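Putative PLP-dependent aminotransferase (Bacillus cereus ATCC 10987, PDB 3JU7) probably acts as a pyridoxal-phosphate-dependent transaminase of the DegT/DnrJ/EryC1/StrS family. Local coordinates at residues S47-Q51 against F166-N170; R53-V59 against G198-K204; W263-L267 against M356-E362; E256-S261 against L352-M356. One frame throughout, in Å; residues are numbered along the deposited sequence.

Interaction 1: S47-Q51 against F166-N170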
loop_
_atom_site.group_PDB
_atom_site.type_symbol
_atom_site.label_atom_id
_atom_site.label_comp_id
_atom_site.label_asym_id
_atom_site.label_seq_id
_atom_site.Cartn_x
_atom_site.Cartn_y
_atom_site.Cartn_z
ATOM N N SER A 47 -11.286 -0.938 22.329
ATOM C CA SER A 47 -11.530 -1.327 23.707
ATOM C C SER A 47 -10.270 -1.374 24.534
ATOM O O SER A 47 -10.247 -0.953 25.685
ATOM C CB SER A 47 -12.150 -2.710 23.759
ATOM O OG SER A 47 -13.468 -2.615 23.306
ATOM N N GLY A 48 -9.232 -1.930 23.948
ATOM C CA GLY A 48 -8.004 -2.192 24.676
ATOM C C GLY A 48 -7.190 -0.943 24.886
ATOM O O GLY A 48 -6.678 -0.732 25.974
ATOM N N PHE A 49 -7.076 -0.102 23.856
ATOM C CA PHE A 49 -6.229 1.067 23.971
ATOM C C PHE A 49 -6.953 2.403 24.097
ATOM O O PHE A 49 -6.498 3.266 24.861
ATOM C CB PHE A 49 -5.246 1.121 22.793
ATOM C CG PHE A 49 -4.172 0.055 22.836
ATOM C CD1 PHE A 49 -3.623 -0.374 24.023
ATOM C CD2 PHE A 49 -3.677 -0.486 21.675
ATOM C CE1 PHE A 49 -2.629 -1.357 24.043
ATOM C CE2 PHE A 49 -2.673 -1.459 21.703
ATOM C CZ PHE A 49 -2.160 -1.890 22.879
ATOM N N PHE A 50 -8.043 2.609 23.360
ATOM C CA PHE A 50 -8.587 3.960 23.240
ATOM C C PHE A 50 -9.854 4.250 24.021
ATOM O O PHE A 50 -10.553 5.224 23.731
ATOM C CB PHE A 50 -8.782 4.313 21.783
ATOM C CG PHE A 50 -7.499 4.408 21.006
ATOM C CD1 PHE A 50 -6.667 5.484 21.177
ATOM C CD2 PHE A 50 -7.138 3.423 20.095
ATOM C CE1 PHE A 50 -5.478 5.589 20.451
ATOM C CE2 PHE A 50 -5.942 3.530 19.366
ATOM C CZ PHE A 50 -5.129 4.606 19.551
ATOM N N GLN A 51 -10.124 3.408 25.011
ATOM C CA GLN A 51 -11.238 3.567 25.927
ATOM C C GLN A 51 -12.530 3.748 25.163
ATOM O O GLN A 51 -13.414 4.461 25.621
ATOM C CB GLN A 51 -10.988 4.750 26.885
ATOM C CG GLN A 51 -9.788 4.559 27.827
ATOM C CD GLN A 51 -9.408 5.845 28.578
ATOM O OE1 GLN A 51 -10.272 6.580 29.049
ATOM N NE2 GLN A 51 -8.110 6.117 28.686
ATOM N N PHE A 166 2.989 2.861 18.643
ATOM C CA PHE A 166 1.806 2.120 19.061
ATOM C C PHE A 166 2.131 1.331 20.309
ATOM O O PHE A 166 3.160 0.687 20.396
ATOM C CB PHE A 166 1.330 1.187 17.956
ATOM C CG PHE A 166 -0.024 0.650 18.170
ATOM C CD1 PHE A 166 -1.131 1.481 18.069
ATOM C CD2 PHE A 166 -0.215 -0.698 18.479
ATOM C CE1 PHE A 166 -2.401 0.983 18.272
ATOM C CE2 PHE A 166 -1.469 -1.200 18.687
ATOM C CZ PHE A 166 -2.577 -0.364 18.591
ATOM N N GLY A 167 1.197 1.320 21.247
ATOM C CA GLY A 167 1.382 0.654 22.503
ATOM C C GLY A 167 1.967 1.561 23.557
ATOM O O GLY A 167 2.158 1.130 24.665
ATOM N N LEU A 168 2.264 2.822 23.222
ATOM C CA LEU A 168 2.818 3.795 24.185
ATOM C C LEU A 168 1.752 4.334 25.152
ATOM O O LEU A 168 0.836 5.076 24.758
ATOM C CB LEU A 168 3.487 4.967 23.464
ATOM C CG LEU A 168 4.080 6.042 24.358
ATOM C CD1 LEU A 168 5.133 5.424 25.328
ATOM C CD2 LEU A 168 4.696 7.164 23.453
HETATM N N MSE A 169 1.929 3.987 26.418
HETATM C CA MSE A 169 1.053 4.343 27.532
HETATM C C MSE A 169 1.745 5.276 28.513
HETATM O O MSE A 169 2.932 5.133 28.782
HETATM C CB MSE A 169 0.742 3.080 28.328
HETATM C CG MSE A 169 0.194 1.935 27.503
HETATM SE SE MSE A 169 -1.601 2.327 27.036
HETATM C CE MSE A 169 -2.277 0.541 27.207
ATOM N N ASN A 170 0.995 6.194 29.098
ATOM C CA ASN A 170 1.542 7.097 30.104
ATOM C C ASN A 170 0.398 7.469 31.015
ATOM O O ASN A 170 -0.583 8.069 30.586
ATOM C CB ASN A 170 2.139 8.348 29.454
ATOM C CG ASN A 170 2.813 9.282 30.453
ATOM O OD1 ASN A 170 2.972 8.945 31.612
ATOM N ND2 ASN A 170 3.248 10.459 29.977
#
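Different first torsions bring Phe49 and Phe166 together: CG of Phe49 lies beside its own backbone N (chi1 -70°), whereas CG of Phe166 lies trans to its N (chi1 -166°), and its ring reaches across from a bond that does not itself head for the other segment. The rings form an offset edge-to-face pair, centroids 5.0 Å apart and planes at 81°, with the edge of Phe49 directed at the face of Phe166. Phe49 CE2 lies 3.3 Å from Phe166 CE2, and Phe49 CD2 comes equally near Phe166 CZ. The CD1-CE1 bond of the Phe49 ring is approached obliquely by the methyl group of selenomethionine Met169, whose chain, bent at chi2 and chi3, carries CE to 3.6 Å from Phe49 CD1. Gly167 CA lies more loosely near the ring, 4.4 Å from Phe49 CZ. Phe50 adds another loose contact, CE2 to Phe166 CE1 at 4.5 Å. No hydrogen bond crosses between the segments. His174 stacks on Phe49 and meets Phe166 edge-to-face, while Phe187, Phe193 and Tyr185 are also edge-to-face partners of Phe166. This is a buried aromatic cluster, joining the loop that follows helix 36-48 to the loop entering strand 169-170 and the strand's first residue.

Interaction 2: R53-V59 against G198-K204; sequences RGAVTTV and GGLIYSK
Ala55 with Ser203, Thr57 with Ile201 and Val59 with Gly199 are the hydrogen-bonded pairs of two antiparallel strands whose directions differ by 157°. The Thr57 and Ile201 pair is closed in both directions, Thr57 N to Ile201 O at 3.0 Å and Ile201 N to Thr57 O at 2.9 Å. At the far end the return bond from Gly199 N to Val59 O is weak, bent to 125° at the hydrogen.

Between them lie the non-hydrogen-bonded pairs, Val56 with Tyr202 and Thr58 with Leu200. Val56 CG1 touches the edge of the Tyr202 ring, 3.7 Å from CD1, while Leu200 CD1 reaches Val56 CB at 3.9 Å. With CG turned away from its own N (chi1 170°), Tyr202 runs along the neighbouring strand and gives its OH proton to Arg53 O at 2.7 Å, from above the carbonyl plane.

Further out, Phe50 stacks on Tyr202; Thr57 OG1 bonds to Lys213 NZ and Thr58 OG1 to Asn38 OD1. Arg53 NE and Lys204 NZ stand 3.8 Å apart, but Arg53 NH1 bonds to Gln51 OE1, NH2 forms a salt bridge with Asp178 OD2, and Lys204 has a long, weak ion pair with Asp178. The chemistry therefore changes along the contact, from backbone bonding over buried apolar chains to a charged end where a shared carboxylate probably offsets two close cations.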
loop_
_atom_site.group_PDB
_atom_site.type_symbol
_atom_site.label_atom_id
_atom_site.label_comp_id
_atom_site.label_asym_id
_atom_site.label_seq_id
_atom_site.Cartn_x
_atom_site.Cartn_y
_atom_site.Cartn_z
ATOM N N ARG A 53 -13.324 5.531 22.754
ATOM C CA ARG A 53 -13.602 6.887 22.378
ATOM C C ARG A 53 -12.744 7.184 21.141
ATOM O O ARG A 53 -11.505 7.025 21.170
ATOM C CB ARG A 53 -13.235 7.854 23.502
ATOM C CG ARG A 53 -13.920 7.616 24.813
ATOM C CD ARG A 53 -13.942 8.910 25.659
ATOM N NE ARG A 53 -12.596 9.406 25.952
ATOM C CZ ARG A 53 -11.817 8.944 26.933
ATOM N NH1 ARG A 53 -12.226 7.950 27.734
ATOM N NH2 ARG A 53 -10.615 9.470 27.122
ATOM N N GLY A 54 -13.419 7.640 20.090
ATOM C CA GLY A 54 -12.819 7.820 18.786
ATOM C C GLY A 54 -13.012 6.565 17.933
ATOM O O GLY A 54 -13.888 5.722 18.204
ATOM N N ALA A 55 -12.174 6.450 16.912
ATOM C CA ALA A 55 -12.275 5.386 15.944
ATOM C C ALA A 55 -10.917 5.145 15.321
ATOM O O ALA A 55 -10.076 6.059 15.222
ATOM C CB ALA A 55 -13.292 5.737 14.856
ATOM N N VAL A 56 -10.723 3.918 14.852
ATOM C CA VAL A 56 -9.503 3.570 14.162
ATOM C C VAL A 56 -9.797 2.898 12.815
ATOM O O VAL A 56 -10.887 2.287 12.591
ATOM C CB VAL A 56 -8.624 2.593 15.004
ATOM C CG1 VAL A 56 -8.180 3.226 16.369
ATOM C CG2 VAL A 56 -9.362 1.291 15.190
ATOM N N THR A 57 -8.813 2.981 11.913
ATOM C CA THR A 57 -8.837 2.099 10.766
ATOM C C THR A 57 -7.460 1.508 10.517
ATOM O O THR A 57 -6.440 2.201 10.658
ATOM C CB THR A 57 -9.351 2.797 9.502
ATOM O OG1 THR A 57 -9.566 1.790 8.514
ATOM C CG2 THR A 57 -8.315 3.908 8.973
ATOM N N THR A 58 -7.416 0.224 10.155
ATOM C CA THR A 58 -6.147 -0.371 9.715
ATOM C C THR A 58 -5.815 0.176 8.326
ATOM O O THR A 58 -6.704 0.667 7.638
ATOM C CB THR A 58 -6.203 -1.882 9.681
ATOM O OG1 THR A 58 -7.228 -2.303 8.769
ATOM C CG2 THR A 58 -6.503 -2.466 11.100
ATOM N N VAL A 59 -4.529 0.172 7.965
ATOM C CA VAL A 59 -4.085 0.498 6.605
ATOM C C VAL A 59 -2.966 -0.476 6.240
ATOM O O VAL A 59 -2.442 -1.152 7.115
ATOM C CB VAL A 59 -3.612 1.944 6.464
ATOM C CG1 VAL A 59 -4.801 2.889 6.634
ATOM C CG2 VAL A 59 -2.492 2.252 7.469
ATOM N N GLY A 198 1.896 -3.249 7.905
ATOM C CA GLY A 198 0.625 -2.786 8.400
ATOM C C GLY A 198 0.738 -1.419 9.064
ATOM O O GLY A 198 1.820 -0.896 9.258
ATOM N N GLY A 199 -0.398 -0.864 9.429
ATOM C CA GLY A 199 -0.462 0.393 10.128
ATOM C C GLY A 199 -1.877 0.649 10.596
ATOM O O GLY A 199 -2.775 -0.164 10.341
ATOM N N LEU A 200 -2.051 1.786 11.286
ATOM C CA LEU A 200 -3.313 2.187 11.884
ATOM C C LEU A 200 -3.434 3.713 11.909
ATOM O O LEU A 200 -2.420 4.449 12.038
ATOM C CB LEU A 200 -3.399 1.669 13.297
ATOM C CG LEU A 200 -4.777 1.708 14.015
ATOM C CD1 LEU A 200 -5.646 0.524 13.652
ATOM C CD2 LEU A 200 -4.635 1.799 15.500
ATOM N N ILE A 201 -4.673 4.191 11.779
ATOM C CA ILE A 201 -4.985 5.604 11.970
ATOM C C ILE A 201 -6.011 5.733 13.063
ATOM O O ILE A 201 -6.988 5.024 13.061
ATOM C CB ILE A 201 -5.514 6.320 10.691
ATOM C CG1 ILE A 201 -4.601 6.013 9.501
ATOM C CG2 ILE A 201 -5.595 7.826 10.956
ATOM C CD1 ILE A 201 -4.964 6.752 8.200
ATOM N N TYR A 202 -5.761 6.629 14.012
ATOM C CA TYR A 202 -6.718 6.921 15.081
ATOM C C TYR A 202 -7.157 8.375 14.959
ATOM O O TYR A 202 -6.352 9.233 14.609
ATOM C CB TYR A 202 -6.078 6.761 16.468
ATOM C CG TYR A 202 -6.967 7.293 17.556
ATOM C CD1 TYR A 202 -8.002 6.515 18.081
ATOM C CD2 TYR A 202 -6.830 8.602 18.027
ATOM C CE1 TYR A 202 -8.848 7.012 19.066
ATOM C CE2 TYR A 202 -7.684 9.101 19.018
ATOM C CZ TYR A 202 -8.673 8.296 19.545
ATOM O OH TYR A 202 -9.513 8.799 20.524
ATOM N N SER A 203 -8.426 8.638 15.233
ATOM C CA SER A 203 -8.895 10.013 15.448
ATOM C C SER A 203 -10.052 9.968 16.411
ATOM O O SER A 203 -10.803 8.980 16.509
ATOM C CB SER A 203 -9.272 10.748 14.155
ATOM O OG SER A 203 -9.664 12.092 14.391
ATOM N N LYS A 204 -10.173 11.034 17.175
ATOM C CA LYS A 204 -11.377 11.216 17.946
ATOM C C LYS A 204 -12.539 11.447 16.962
ATOM O O LYS A 204 -13.696 11.155 17.284
ATOM C CB LYS A 204 -11.191 12.376 18.894
ATOM C CG LYS A 204 -12.409 12.722 19.725
ATOM C CD LYS A 204 -12.769 11.642 20.696
ATOM C CE LYS A 204 -13.781 12.174 21.721
ATOM N NZ LYS A 204 -13.677 11.448 22.992
#

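Interaction 3: W263-L267 against M356-E362; sequences WYKQL and MTKEIVE
Trp263 lays its indole against Lys358 where helix 250-270 packs on the start of helix 358-368, a helix-helix contact whose short segments cross at -46° with axes 9.6 Å apart at closest approach. Lys358 supplies a CH-pi contact: its CB sits 3.7 Å from the centroid of the six-membered ring of Trp263, only 9° off the normal. From there the extended lysine chain continues over the same face towards the pyrrole side, bringing CD to 3.6 Å from Trp263 NE1. The edge of the indole is turned to the main chain entering the second helix, with Trp263 CZ3 3.5 Å from Met356 O.

One turn further along helix 358-368, Val361 presents its two methyl groups to different partners. CG1 stands over the face of the Tyr264 ring, 3.7 Å from its centroid and 17° off the normal, whereas CG2 comes within 4.3 Å of Trp263 CE3. Tyr264 OH is hydrogen-bonded to Pro351 O, which restrains the far end of the ring. Selenomethionine Met356 makes a looser approach, oblique to the same ring.

The beginning of helix 358-368 is N-capped by Thr357, whose OG1 accepts from Ile360 N. Leu267 closes the other end by directing a single branch at the second helix: its CD1 approaches Glu362 N and is pressed to 3.5 Å from Val361 CG1, tighter than a usual carbon-carbon contact.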
loop_
_atom_site.group_PDB
_atom_site.type_symbol
_atom_site.label_atom_id
_atom_site.label_comp_id
_atom_site.label_asym_id
_atom_site.label_seq_id
_atom_site.Cartn_x
_atom_site.Cartn_y
_atom_site.Cartn_z
ATOM N N TRP A 263 17.831 -1.895 31.496
ATOM C CA TRP A 263 19.213 -2.366 31.569
ATOM C C TRP A 263 20.179 -1.370 30.916
ATOM O O TRP A 263 21.286 -1.103 31.406
ATOM C CB TRP A 263 19.381 -3.719 30.877
ATOM C CG TRP A 263 18.799 -4.878 31.589
ATOM C CD1 TRP A 263 18.619 -5.013 32.939
ATOM C CD2 TRP A 263 18.384 -6.123 31.004
ATOM N NE1 TRP A 263 18.094 -6.241 33.217
ATOM C CE2 TRP A 263 17.942 -6.945 32.052
ATOM C CE3 TRP A 263 18.350 -6.619 29.696
ATOM C CZ2 TRP A 263 17.452 -8.231 31.835
ATOM C CZ3 TRP A 263 17.860 -7.888 29.482
ATOM C CH2 TRP A 263 17.410 -8.678 30.538
ATOM N N TYR A 264 19.777 -0.856 29.774
ATOM C CA TYR A 264 20.586 0.123 29.092
ATOM C C TYR A 264 20.827 1.324 30.014
ATOM O O TYR A 264 21.960 1.791 30.142
ATOM C CB TYR A 264 19.900 0.566 27.800
ATOM C CG TYR A 264 20.503 0.045 26.509
ATOM C CD1 TYR A 264 21.801 0.382 26.137
ATOM C CD2 TYR A 264 19.756 -0.721 25.636
ATOM C CE1 TYR A 264 22.339 -0.062 24.944
ATOM C CE2 TYR A 264 20.289 -1.167 24.452
ATOM C CZ TYR A 264 21.569 -0.829 24.093
ATOM O OH TYR A 264 22.068 -1.234 22.860
ATOM N N LYS A 265 19.768 1.796 30.670
ATOM C CA LYS A 265 19.858 2.996 31.489
ATOM C C LYS A 265 20.765 2.758 32.681
ATOM O O LYS A 265 21.635 3.581 33.002
ATOM C CB LYS A 265 18.470 3.451 31.938
ATOM C CG LYS A 265 17.653 3.998 30.781
ATOM C CD LYS A 265 16.181 4.299 31.071
ATOM C CE LYS A 265 15.352 4.141 29.780
ATOM N NZ LYS A 265 14.030 4.819 29.805
ATOM N N GLN A 266 20.594 1.610 33.315
ATOM C CA GLN A 266 21.407 1.264 34.478
ATOM C C GLN A 266 22.870 1.103 34.114
ATOM O O GLN A 266 23.742 1.581 34.839
ATOM C CB GLN A 266 20.921 -0.036 35.109
ATOM C CG GLN A 266 19.571 0.060 35.785
ATOM C CD GLN A 266 19.018 -1.309 36.202
ATOM O OE1 GLN A 266 19.129 -2.299 35.465
ATOM N NE2 GLN A 266 18.414 -1.364 37.387
ATOM N N LEU A 267 23.132 0.409 33.010
ATOM C CA LEU A 267 24.504 0.143 32.585
ATOM C C LEU A 267 25.193 1.399 32.108
ATOM O O LEU A 267 26.395 1.546 32.326
ATOM C CB LEU A 267 24.570 -0.929 31.487
ATOM C CG LEU A 267 24.342 -2.374 31.962
ATOM C CD1 LEU A 267 24.073 -3.350 30.776
ATOM C CD2 LEU A 267 25.523 -2.838 32.836
HETATM N N MSE A 356 17.334 -9.730 23.377
HETATM C CA MSE A 356 18.593 -9.171 23.871
HETATM C C MSE A 356 18.814 -9.475 25.373
HETATM O O MSE A 356 17.943 -9.213 26.191
HETATM C CB MSE A 356 18.642 -7.678 23.631
HETATM C CG MSE A 356 20.049 -7.144 23.772
HETATM SE SE MSE A 356 20.138 -5.395 23.068
HETATM C CE MSE A 356 20.176 -5.778 21.203
ATOM N N THR A 357 19.968 -10.038 25.724
ATOM C CA THR A 357 20.285 -10.365 27.123
ATOM C C THR A 357 21.002 -9.218 27.824
ATOM O O THR A 357 21.634 -8.377 27.171
ATOM C CB THR A 357 21.239 -11.564 27.194
ATOM O OG1 THR A 357 22.346 -11.305 26.326
ATOM C CG2 THR A 357 20.546 -12.886 26.758
ATOM N N LYS A 358 20.954 -9.200 29.154
ATOM C CA LYS A 358 21.655 -8.156 29.893
ATOM C C LYS A 358 23.146 -8.147 29.560
ATOM O O LYS A 358 23.786 -7.079 29.512
ATOM C CB LYS A 358 21.455 -8.302 31.395
ATOM C CG LYS A 358 21.976 -7.118 32.187
ATOM C CD LYS A 358 21.538 -7.152 33.649
ATOM C CE LYS A 358 21.907 -5.861 34.384
ATOM N NZ LYS A 358 21.118 -5.677 35.646
ATOM N N GLU A 359 23.706 -9.324 29.319
ATOM C CA GLU A 359 25.125 -9.398 28.961
ATOM C C GLU A 359 25.371 -8.790 27.576
ATOM O O GLU A 359 26.440 -8.245 27.330
ATOM C CB GLU A 359 25.729 -10.822 29.095
ATOM C CG GLU A 359 24.949 -11.971 28.419
ATOM C CD GLU A 359 23.844 -12.615 29.302
ATOM O OE1 GLU A 359 23.702 -12.213 30.484
ATOM O OE2 GLU A 359 23.125 -13.532 28.808
ATOM N N ILE A 360 24.376 -8.838 26.688
ATOM C CA ILE A 360 24.529 -8.181 25.383
ATOM C C ILE A 360 24.515 -6.660 25.532
ATOM O O ILE A 360 25.390 -5.998 24.975
ATOM C CB ILE A 360 23.529 -8.681 24.356
ATOM C CG1 ILE A 360 23.865 -10.130 23.998
ATOM C CG2 ILE A 360 23.574 -7.829 23.084
ATOM C CD1 ILE A 360 22.770 -10.824 23.223
ATOM N N VAL A 361 23.584 -6.108 26.312
ATOM C CA VAL A 361 23.587 -4.651 26.576
ATOM C C VAL A 361 24.961 -4.211 27.149
ATOM O O VAL A 361 25.580 -3.264 26.656
ATOM C CB VAL A 361 22.458 -4.218 27.546
ATOM C CG1 VAL A 361 22.464 -2.730 27.742
ATOM C CG2 VAL A 361 21.090 -4.662 27.037
ATOM N N GLU A 362 25.426 -4.939 28.164
ATOM C CA GLU A 362 26.732 -4.696 28.784
ATOM C C GLU A 362 27.887 -4.671 27.766
ATOM O O GLU A 362 28.661 -3.723 27.758
ATOM C CB GLU A 362 27.001 -5.699 29.910
ATOM C CG GLU A 362 28.357 -5.516 30.632
ATOM C CD GLU A 362 28.499 -6.330 31.924
ATOM O OE1 GLU A 362 27.836 -7.377 32.112
ATOM O OE2 GLU A 362 29.305 -5.914 32.762
#

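Interaction 4: E256-S261 against L352-M356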
loop_
_atom_site.group_PDB
_atom_site.type_symbol
_atom_site.label_atom_id
_atom_site.label_comp_id
_atom_site.label_asym_id
_atom_site.label_seq_id
_atom_site.Cartn_x
_atom_site.Cartn_y
_atom_site.Cartn_z
ATOM N N GLU A 256 9.385 -7.158 27.791
ATOM C CA GLU A 256 10.712 -7.479 27.270
ATOM C C GLU A 256 11.489 -6.199 26.891
ATOM O O GLU A 256 12.630 -6.026 27.310
ATOM C CB GLU A 256 10.541 -8.411 26.065
ATOM C CG GLU A 256 11.781 -8.763 25.275
ATOM C CD GLU A 256 12.693 -9.738 25.977
ATOM O OE1 GLU A 256 12.398 -10.146 27.128
ATOM O OE2 GLU A 256 13.725 -10.103 25.372
ATOM N N ARG A 257 10.847 -5.295 26.139
ATOM C CA ARG A 257 11.509 -4.056 25.687
ATOM C C ARG A 257 11.801 -3.092 26.817
ATOM O O ARG A 257 12.859 -2.439 26.845
ATOM C CB ARG A 257 10.672 -3.305 24.639
ATOM C CG ARG A 257 10.795 -3.845 23.280
ATOM C CD ARG A 257 9.907 -3.152 22.254
ATOM N NE ARG A 257 10.022 -3.943 21.048
ATOM C CZ ARG A 257 11.031 -3.882 20.182
ATOM N NH1 ARG A 257 12.001 -2.995 20.308
ATOM N NH2 ARG A 257 11.050 -4.719 19.154
ATOM N N THR A 258 10.850 -2.967 27.742
ATOM C CA THR A 258 11.083 -2.104 28.882
ATOM C C THR A 258 12.264 -2.612 29.687
ATOM O O THR A 258 13.130 -1.848 30.038
ATOM C CB THR A 258 9.864 -1.984 29.752
ATOM O OG1 THR A 258 8.776 -1.509 28.949
ATOM C CG2 THR A 258 10.147 -1.005 30.903
ATOM N N ARG A 259 12.323 -3.917 29.935
ATOM C CA ARG A 259 13.441 -4.500 30.667
ATOM C C ARG A 259 14.762 -4.164 30.021
ATOM O O ARG A 259 15.693 -3.795 30.717
ATOM C CB ARG A 259 13.347 -6.023 30.745
ATOM C CG ARG A 259 12.473 -6.532 31.870
ATOM C CD ARG A 259 13.108 -7.728 32.607
ATOM N NE ARG A 259 13.704 -8.712 31.693
ATOM C CZ ARG A 259 13.027 -9.621 30.987
ATOM N NH1 ARG A 259 11.700 -9.704 31.063
ATOM N NH2 ARG A 259 13.686 -10.464 30.194
ATOM N N ILE A 260 14.856 -4.336 28.701
ATOM C CA ILE A 260 16.115 -4.077 27.984
ATOM C C ILE A 260 16.484 -2.587 28.082
ATOM O O ILE A 260 17.642 -2.240 28.338
ATOM C CB ILE A 260 16.057 -4.549 26.525
ATOM C CG1 ILE A 260 15.873 -6.062 26.472
ATOM C CG2 ILE A 260 17.325 -4.220 25.804
ATOM C CD1 ILE A 260 15.397 -6.545 25.118
ATOM N N SER A 261 15.485 -1.724 27.941
ATOM C CA SER A 261 15.687 -0.276 28.125
ATOM C C SER A 261 16.228 0.066 29.511
ATOM O O SER A 261 17.200 0.814 29.623
ATOM C CB SER A 261 14.386 0.503 27.913
ATOM O OG SER A 261 13.920 0.381 26.582
ATOM N N LEU A 352 18.509 -2.763 20.047
ATOM C CA LEU A 352 17.601 -3.230 21.058
ATOM C C LEU A 352 16.593 -4.094 20.319
ATOM O O LEU A 352 16.057 -3.659 19.337
ATOM C CB LEU A 352 16.917 -2.047 21.730
ATOM C CG LEU A 352 16.111 -2.281 23.016
ATOM C CD1 LEU A 352 15.945 -0.935 23.781
ATOM C CD2 LEU A 352 14.782 -2.893 22.726
ATOM N N TRP A 353 16.399 -5.341 20.738
ATOM C CA TRP A 353 15.399 -6.226 20.138
ATOM C C TRP A 353 15.052 -7.314 21.129
ATOM O O TRP A 353 15.818 -7.553 22.065
ATOM C CB TRP A 353 15.857 -6.870 18.818
ATOM C CG TRP A 353 17.336 -6.989 18.623
ATOM C CD1 TRP A 353 18.134 -6.113 17.950
ATOM C CD2 TRP A 353 18.194 -8.032 19.097
ATOM N NE1 TRP A 353 19.430 -6.544 17.967
ATOM C CE2 TRP A 353 19.499 -7.718 18.669
ATOM C CE3 TRP A 353 17.989 -9.194 19.835
ATOM C CZ2 TRP A 353 20.582 -8.524 18.949
ATOM C CZ3 TRP A 353 19.059 -9.996 20.113
ATOM C CH2 TRP A 353 20.346 -9.660 19.678
ATOM N N GLU A 354 13.896 -7.950 20.909
ATOM C CA GLU A 354 13.400 -8.997 21.786
ATOM C C GLU A 354 14.417 -10.108 21.801
ATOM O O GLU A 354 14.854 -10.564 20.751
ATOM C CB GLU A 354 12.049 -9.561 21.308
ATOM C CG GLU A 354 10.866 -8.565 21.353
ATOM C CD GLU A 354 9.574 -9.176 20.791
ATOM O OE1 GLU A 354 9.231 -10.296 21.203
ATOM O OE2 GLU A 354 8.907 -8.555 19.931
ATOM N N GLY A 355 14.810 -10.522 22.988
ATOM C CA GLY A 355 15.781 -11.577 23.135
ATOM C C GLY A 355 17.104 -11.025 23.545
ATOM O O GLY A 355 17.931 -11.764 24.022
HETATM N N MSE A 356 17.334 -9.730 23.377
HETATM C CA MSE A 356 18.593 -9.171 23.871
HETATM C C MSE A 356 18.814 -9.475 25.373
HETATM O O MSE A 356 17.943 -9.213 26.191
HETATM C CB MSE A 356 18.642 -7.678 23.631
HETATM C CG MSE A 356 20.049 -7.144 23.772
HETATM SE SE MSE A 356 20.138 -5.395 23.068
HETATM C CE MSE A 356 20.176 -5.778 21.203
#
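One hydrogen bond crosses between Glu256 and Gly355: the glycine N donates to Glu256 OE2 at 2.7 Å, with 154° at the hydrogen. The oxygen is met on its anti side, 16° out of the carboxylate plane. The glutamate gets there by a bend at chi2 (74°). Its other oxygen, OE1, faces Arg259 NH2 in a salt bridge of charges alone.

The apolar contacts centre on Ile260, which sends its branches to different residues. CG2 packs on Leu352 CG at 3.6 Å, while CD1 reaches 3.7 Å from Met356 CB and also lies close to Trp353 O. The methyl groups of Leu352 lie against polar atoms: CD1 is 3.7 Å from Ser261 OG, which is also bonded to Gln288 OE1, and CD2 is 3.7 Å from Arg257 NH1.

Among the charged groups, Arg257 NH2 and Glu354 OE2 stay 4.5 Å apart, beyond a salt bridge. Glu354 OE2 instead makes a salt bridge with Lys253 NZ, and the other terminal nitrogen of Arg257, NH1, bonds to Gln288 O.

Trp353 to Met356 form a type II beta turn, closed by Met356 N to Trp353 O, with Gly355 at its third position, where this turn commonly carries glycine; it lies in the loop between strand 347-350 and helix 358-368, packed on helix 250-270.

In the fold
Interactions 1 and 2 form one continuous core: their centres are 12 Å apart, and Phe50 CD1 lies 3.4 Å from Tyr202 CE1, while Phe166 CE1 meets Leu200 CD2 at 3.7 Å. Interactions 3 and 4 make a second unit, centres 9 Å apart, sharing Met356 and helix 250-270; Val361 CG2 touches Ile260 CG2 at 4.0 Å. Between the units there is no touch, the nearest atoms of interactions 1 and 4 being about 8 Å apart, and interactions 2 and 3 lie on opposite sides of the chain's centre. All four are away from Lys191, the predicted cofactor-binding lysine, which is not modelled, although next to it in sequence Pro192 touches Arg257, and Phe193 meets Phe166 edge-to-face.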